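Side-chain contacts in putative ABC transporter, periplasmic binding protein, amino acid (Neisseria gonorrhoeae, PDB 2YLN), which binds L-cystine as the solute receptor of an ABC transporter, and probably delivers it to the membrane permease for uptake: residues E250-A253 with K254-A258; S46-L49 with I50-I53; A168-L171 with T172-Y175. The protein carries 1 engineered substitution. One frame throughout, in Å; residues are numbered along the deposited sequence. Where two conformers were deposited one is given.

Contact 1 of 3, residues E250-A253 with K254-A258; sequences EAVA and KFSTA
Ala253 O is gripped twice by one residue: Thr257 N reaches it at 2.9 Å, and Thr257 OG1 donates to it at 2.9 Å as well. The two donors come from opposite faces of the carbonyl plane, so neither displaces the other. Thr257 can do this because its OG1 lies beside its own backbone N and anti to the carbonyl carbon (chi1 -64°), which turns the hydroxyl back down the helix; threonine therefore suits this exposed face, its polar group being satisfied by the preceding turn.

One residue earlier Ser256 N bonds to Val252 O at 2.8 Å. Ser256 OG stands near the same oxygen, but that link is weak, at 3.2 Å from OG to Val252 O, and the firmer partner of the hydroxyl is Glu139 N. On the buried flank Phe255 N binds Ala251 O at 3.0 Å, while the Phe255 ring lies obliquely by the same carbonyl, CD2 being 3.5 Å from Ala251 O. Small Ala251 lets helix 49-55 come close. Lys254, on the exposed flank, rests CG 3.4 Å from Glu250 O before its chain bends at chi2 and carries the ammonium outward. With Ala251 and Phe255 inward, Glu250, Lys254 and Thr257 outward, and continuous i to i+4 backbone bonds, this is an amphipathic alpha-helix packed between strand 238-245 and helices 49-55 and 82-94.

Contact 2 of 3, residues S46-L49 with I50-I53; sequences SGSL and IERI
Arg52 folds back from the first turn of helix 49-55 over the loop that leads into it. Its CB lies 3.7 Å from Leu49 O; CG and then CD pass along Ser46 O, with CD 3.2 Å from that oxygen. A bend at chi3 (-78°) then swings the guanidinium across the loop, with Leu49 CA over one face and Ser46 CB over the other. Side-on, NE and NH2 both grip Gly47 O, at 3.0 Å for NE and 3.2 Å for NH2. The oxygen lies in the guanidinium plane, although NE stands well above the carbonyl plane. Water 1 joins Gly47 O to NH2 again. The tip, NH1, forms a salt bridge with Asp118 and a bond to Thr58 O, so arginine ties the loop to the domain body.

Glycine suits position 47 because a CB here would meet Glu51 OE1 and, at this positive phi (79°), the carbonyl O of Ser46. Leu49 CG packs on Ile53 CD1 at 4.0 Å, facing helix 249-264. Glu51 OE1 reaches Ser48 N through water 2, while Ser48 OG takes the hydrogen of Glu51 N at 3.1 Å: a serine N-cap at the start of helix 49-55.

Contact 3 of 3, residues A168-L171 with T172-Y175; sequences AQSL and TSNY. With CYS (cysteine), chain B; CYS (cysteine), chain C.
Ser173 OG donates to Ser170 O at 3.0 Å across a type I beta turn, the link from first strand to helix in a beta-alpha-beta unit (strand 166-169, helix 174-181, strand 185-188). Ser173 is the helix N-cap: its OG sits between its own backbone N and carbonyl carbon (chi1 64°), where it can reach back to the turn and also accept from Gly176 N just ahead. A small hydroxyl residue can do both jobs in so little room. Ser173 N makes a further, weak bond to Ser170 O, at 3.4 Å.

Gln169 and Tyr175 are buried beside the turn, as are Ser170 and Ser173. Gln169 NE2 comes 3.4 Å from Tyr175 CB, the two side chains crossing at about a right angle, while Gln169 OE1 takes a bond from Leu208 N. The outer side is looser: Leu171 is exposed, though its side chain touches Leu186 and Pro188, and partly exposed Thr172 turns its hydroxyl to Asp106.

The two cysteine halves of the ligand have their SG atoms 2.1 Å apart, the length of a disulfide, so together they form cystine. In one of its two conformers Ser170 OG donates to OXT of the chain C half at 2.7 Å, so this bond is probably not always made. Tyr175 sets its ring edge to that half's SG, 3.8 Å from CE2. At the helix start, Asn174 N gives its hydrogen to OXT of the chain B half at 2.9 Å.

Contacts 1 and 2 belong together in space although far apart in sequence: helix 49-55 and helix 249-264 pack against each other, Ala251 CB lying 3.7 Å from Ile53 CD1 and Glu250 CB 3.7 Å from Ile50 CG1. Both are partly buried, apolar where the helices meet and polar outside. Contact 3 lies about 29 Å from contact 1 and 32 Å from contact 2, centre to centre; it is buried and forms part of the cystine pocket wall. All three use hydroxyl side chains near helix backbone, but differently: within a helix in contact 1, as an N-cap in contact 2, and as an N-cap beside a ligand carboxylate in contact 3. The arginine grip is peculiar to contact 2.

Contact 1 of 3, residues E250-A253 with K254-A258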
loop_
_atom_site.group_PDB
_atom_site.type_symbol
_atom_site.label_atom_id
_atom_site.label_comp_id
_atom_site.label_asym_id
_atom_site.label_seq_id
_atom_site.Cartn_x
_atom_site.Cartn_y
_atom_site.Cartn_z
ATOM N N GLU A 250 -19.263 6.476 -10.971
ATOM C CA GLU A 250 -19.302 5.602 -12.101
ATOM C C GLU A 250 -17.926 4.964 -12.413
ATOM O O GLU A 250 -17.849 3.788 -12.762
ATOM C CB GLU A 250 -19.831 6.306 -13.371
ATOM C CG GLU A 250 -21.290 6.863 -13.239
ATOM C CD GLU A 250 -21.578 7.739 -14.407
ATOM O OE1 GLU A 250 -21.379 7.255 -15.541
ATOM O OE2 GLU A 250 -21.996 8.876 -14.189
ATOM N N ALA A 251 -16.870 5.753 -12.275
ATOM C CA ALA A 251 -15.531 5.264 -12.472
ATOM C C ALA A 251 -15.218 4.206 -11.430
ATOM O O ALA A 251 -14.653 3.165 -11.781
ATOM C CB ALA A 251 -14.526 6.392 -12.358
ATOM N N VAL A 252 -15.597 4.386 -10.176
ATOM C CA VAL A 252 -15.386 3.363 -9.151
ATOM C C VAL A 252 -16.064 2.062 -9.559
ATOM O O VAL A 252 -15.494 0.985 -9.387
ATOM C CB VAL A 252 -15.874 3.865 -7.786
ATOM C CG1 VAL A 252 -15.799 2.746 -6.754
ATOM C CG2 VAL A 252 -15.008 5.067 -7.308
ATOM N N ALA A 253 -17.314 2.165 -10.024
ATOM C CA ALA A 253 -18.035 0.948 -10.441
ATOM C C ALA A 253 -17.291 0.237 -11.544
ATOM O O ALA A 253 -17.235 -0.998 -11.537
ATOM C CB ALA A 253 -19.466 1.315 -10.894
ATOM N N LYS A 254 -16.704 0.958 -12.504
ATOM C CA LYS A 254 -15.918 0.322 -13.570
ATOM C C LYS A 254 -14.690 -0.383 -12.994
ATOM O O LYS A 254 -14.376 -1.534 -13.343
ATOM C CB LYS A 254 -15.502 1.366 -14.619
ATOM C CG LYS A 254 -16.658 1.944 -15.391
ATOM C CD LYS A 254 -17.210 0.975 -16.359
ATOM C CE LYS A 254 -18.430 1.476 -17.119
ATOM N NZ LYS A 254 -18.608 0.644 -18.324
ATOM N N PHE A 255 -13.962 0.265 -12.069
ATOM C CA PHE A 255 -12.832 -0.355 -11.436
ATOM C C PHE A 255 -13.247 -1.605 -10.680
ATOM O O PHE A 255 -12.555 -2.635 -10.810
ATOM C CB PHE A 255 -12.134 0.624 -10.495
ATOM C CG PHE A 255 -11.391 1.773 -11.177
ATOM C CD1 PHE A 255 -10.698 1.670 -12.335
ATOM C CD2 PHE A 255 -11.371 2.986 -10.567
ATOM C CE1 PHE A 255 -10.039 2.752 -12.842
ATOM C CE2 PHE A 255 -10.699 4.041 -11.091
ATOM C CZ PHE A 255 -10.043 3.910 -12.257
ATOM N N SER A 256 -14.317 -1.546 -9.891
ATOM C CA SER A 256 -14.724 -2.684 -9.134
ATOM C C SER A 256 -15.171 -3.831 -10.010
ATOM O O SER A 256 -14.894 -4.998 -9.690
ATOM C CB SER A 256 -15.825 -2.296 -8.197
ATOM O OG SER A 256 -15.316 -1.391 -7.198
ATOM N N THR A 257 -15.855 -3.519 -11.109
ATOM C CA THR A 257 -16.294 -4.569 -12.040
ATOM C C THR A 257 -15.073 -5.274 -12.614
ATOM O O THR A 257 -15.054 -6.506 -12.653
ATOM C CB THR A 257 -17.168 -3.945 -13.128
ATOM O OG1 THR A 257 -18.361 -3.412 -12.583
ATOM C CG2 THR A 257 -17.594 -4.964 -14.186
ATOM N N ALA A 258 -14.043 -4.541 -13.029
ATOM C CA ALA A 258 -12.853 -5.139 -13.547
ATOM C C ALA A 258 -12.181 -6.023 -12.486
ATOM O O ALA A 258 -11.720 -7.129 -12.785
ATOM C CB ALA A 258 -11.897 -4.060 -14.065
#

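Contact 2 of 3, residues S46-L49 with I50-I53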
loop_
_atom_site.group_PDB
_atom_site.type_symbol
_atom_site.label_atom_id
_atom_site.label_comp_id
_atom_site.label_asym_id
_atom_site.label_seq_id
_atom_site.Cartn_x
_atom_site.Cartn_y
_atom_site.Cartn_z
ATOM N N SER A 46 -8.342 17.443 -18.951
ATOM C CA SER A 46 -8.311 16.012 -19.222
ATOM C C SER A 46 -9.699 15.439 -19.528
ATOM O O SER A 46 -9.781 14.331 -20.038
ATOM C CB SER A 46 -7.789 15.305 -17.970
ATOM O OG SER A 46 -6.525 15.804 -17.518
ATOM N N GLY A 47 -10.793 16.106 -19.145
ATOM C CA GLY A 47 -12.049 15.355 -19.100
ATOM C C GLY A 47 -12.150 14.504 -17.864
ATOM O O GLY A 47 -11.142 14.156 -17.213
ATOM N N SER A 48 -13.381 14.141 -17.487
ATOM C CA SER A 48 -13.542 13.438 -16.240
ATOM C C SER A 48 -12.982 12.015 -16.356
ATOM O O SER A 48 -12.775 11.460 -17.457
ATOM C CB SER A 48 -14.990 13.342 -15.839
ATOM O OG SER A 48 -15.670 12.504 -16.776
ATOM N N LEU A 49 -12.792 11.394 -15.209
ATOM C CA LEU A 49 -12.276 10.053 -15.208
ATOM C C LEU A 49 -13.228 9.100 -15.908
ATOM O O LEU A 49 -12.780 8.284 -16.669
ATOM C CB LEU A 49 -12.034 9.690 -13.736
ATOM C CG LEU A 49 -11.466 8.311 -13.506
ATOM C CD1 LEU A 49 -10.178 8.037 -14.264
ATOM C CD2 LEU A 49 -11.226 8.149 -12.001
ATOM N N ILE A 50 -14.524 9.212 -15.651
ATOM C CA ILE A 50 -15.459 8.292 -16.333
ATOM C C ILE A 50 -15.469 8.558 -17.802
ATOM O O ILE A 50 -15.588 7.640 -18.569
ATOM C CB ILE A 50 -16.851 8.318 -15.695
ATOM C CG1 ILE A 50 -17.763 7.239 -16.267
ATOM C CG2 ILE A 50 -17.556 9.697 -15.879
ATOM C CD1 ILE A 50 -17.284 5.828 -16.077
ATOM N N GLU A 51 -15.394 9.831 -18.247
ATOM C CA GLU A 51 -15.314 10.091 -19.668
ATOM C C GLU A 51 -14.144 9.322 -20.264
ATOM O O GLU A 51 -14.217 8.762 -21.348
ATOM C CB GLU A 51 -15.178 11.599 -19.945
ATOM C CG GLU A 51 -15.079 11.983 -21.425
ATOM C CD GLU A 51 -14.789 13.423 -21.699
ATOM O OE1 GLU A 51 -14.884 14.271 -20.805
ATOM O OE2 GLU A 51 -14.437 13.734 -22.888
ATOM N N ARG A 52 -12.969 9.419 -19.616
ATOM C CA ARG A 52 -11.784 8.729 -20.158
ATOM C C ARG A 52 -11.874 7.229 -20.066
ATOM O O ARG A 52 -11.322 6.518 -20.949
ATOM C CB ARG A 52 -10.502 9.256 -19.474
ATOM C CG ARG A 52 -10.201 10.688 -20.004
ATOM C CD ARG A 52 -9.012 11.339 -19.331
ATOM N NE ARG A 52 -9.400 11.857 -17.983
ATOM C CZ ARG A 52 -8.898 11.476 -16.806
ATOM N NH1 ARG A 52 -8.033 10.511 -16.769
ATOM N NH2 ARG A 52 -9.253 12.077 -15.687
ATOM N N ILE A 53 -12.545 6.698 -19.069
ATOM C CA ILE A 53 -12.750 5.269 -19.046
ATOM C C ILE A 53 -13.693 4.885 -20.201
ATOM O O ILE A 53 -13.432 3.957 -20.899
ATOM C CB ILE A 53 -13.245 4.757 -17.649
ATOM C CG1 ILE A 53 -12.133 4.993 -16.597
ATOM C CG2 ILE A 53 -13.790 3.309 -17.716
ATOM C CD1 ILE A 53 -12.617 4.848 -15.126
HETATM O O HOH W 1 -10.199 14.831 -14.930
HETATM O O HOH W 2 -15.681 15.394 -18.553
#

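Contact 3 of 3, residues A168-L171 with T172-Y175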
loop_
_atom_site.group_PDB
_atom_site.type_symbol
_atom_site.label_atom_id
_atom_site.label_comp_id
_atom_site.label_asym_id
_atom_site.label_seq_id
_atom_site.Cartn_x
_atom_site.Cartn_y
_atom_site.Cartn_z
ATOM N N ALA A 168 10.332 4.441 13.526
ATOM C CA ALA A 168 10.612 4.984 12.188
ATOM C C ALA A 168 9.419 4.722 11.256
ATOM O O ALA A 168 9.021 3.595 11.145
ATOM C CB ALA A 168 11.846 4.412 11.662
ATOM N N GLN A 169 8.856 5.763 10.694
ATOM C CA GLN A 169 7.693 5.633 9.828
ATOM C C GLN A 169 7.642 6.695 8.772
ATOM O O GLN A 169 8.167 7.804 8.979
ATOM C CB GLN A 169 6.384 5.803 10.631
ATOM C CG GLN A 169 6.210 4.939 11.860
ATOM C CD GLN A 169 5.952 3.441 11.656
ATOM O OE1 GLN A 169 5.959 2.728 12.656
ATOM N NE2 GLN A 169 5.710 2.992 10.424
ATOM N N SER A 170 6.975 6.414 7.676
ATOM C CA SER A 170 6.422 7.437 6.860
ATOM C C SER A 170 5.279 8.117 7.637
ATOM O O SER A 170 4.412 7.449 8.190
ATOM C CB SER A 170 5.956 6.920 5.508
ATOM O OG SER A 170 4.929 5.945 5.664
ATOM N N LEU A 171 5.315 9.442 7.774
ATOM C CA LEU A 171 4.459 10.125 8.745
ATOM C C LEU A 171 2.979 10.017 8.488
ATOM O O LEU A 171 2.174 10.009 9.414
ATOM C CB LEU A 171 4.827 11.543 8.901
ATOM C CG LEU A 171 6.225 11.810 9.387
ATOM C CD1 LEU A 171 6.365 13.351 9.522
ATOM C CD2 LEU A 171 6.576 11.005 10.647
ATOM N N THR A 172 2.594 10.022 7.208
ATOM C CA THR A 172 1.185 10.107 6.830
ATOM C C THR A 172 0.599 8.758 6.495
ATOM O O THR A 172 -0.584 8.678 6.167
ATOM C CB THR A 172 0.989 11.031 5.592
ATOM O OG1 THR A 172 1.514 10.361 4.446
ATOM C CG2 THR A 172 1.628 12.410 5.814
ATOM N N SER A 173 1.383 7.686 6.561
ATOM C CA SER A 173 0.818 6.354 6.329
ATOM C C SER A 173 -0.101 5.990 7.446
ATOM O O SER A 173 -0.022 6.525 8.559
ATOM C CB SER A 173 1.946 5.316 6.135
ATOM O OG SER A 173 2.700 5.203 7.309
ATOM N N ASN A 174 -0.936 4.987 7.249
ATOM C CA ASN A 174 -1.669 4.449 8.339
ATOM C C ASN A 174 -0.789 4.004 9.476
ATOM O O ASN A 174 -1.135 4.128 10.663
ATOM C CB ASN A 174 -2.674 3.367 7.918
ATOM C CG ASN A 174 -2.044 2.097 7.406
ATOM O OD1 ASN A 174 -1.247 2.093 6.477
ATOM N ND2 ASN A 174 -2.388 1.008 8.079
ATOM N N TYR A 175 0.403 3.470 9.151
ATOM C CA TYR A 175 1.358 3.031 10.158
ATOM C C TYR A 175 1.895 4.218 10.950
ATOM O O TYR A 175 1.995 4.158 12.183
ATOM C CB TYR A 175 2.479 2.254 9.483
ATOM C CG TYR A 175 2.018 1.154 8.575
ATOM C CD1 TYR A 175 1.228 0.128 9.097
ATOM C CD2 TYR A 175 2.294 1.151 7.253
ATOM C CE1 TYR A 175 0.722 -0.860 8.253
ATOM C CE2 TYR A 175 1.809 0.176 6.418
ATOM C CZ TYR A 175 0.966 -0.792 6.894
ATOM O OH TYR A 175 0.447 -1.769 6.123
HETATM N N CYS B . -0.892 1.110 3.767
HETATM C CA CYS B . -0.376 2.492 3.678
HETATM C C CYS B . -1.488 3.507 3.949
HETATM O O CYS B . -2.646 3.158 3.634
HETATM C CB CYS B . 0.213 2.768 2.292
HETATM S SG CYS B . 1.612 1.730 1.878
HETATM O OXT CYS B . -1.162 4.615 4.420
HETATM N N CYS C . 5.651 2.050 1.709
HETATM C CA CYS C . 5.470 3.179 2.654
HETATM C C CYS C . 5.952 2.713 4.038
HETATM O O CYS C . 6.427 1.550 4.126
HETATM C CB CYS C . 4.019 3.576 2.718
HETATM S SG CYS C . 2.978 2.214 3.404
HETATM O OXT CYS C . 5.837 3.528 4.932
#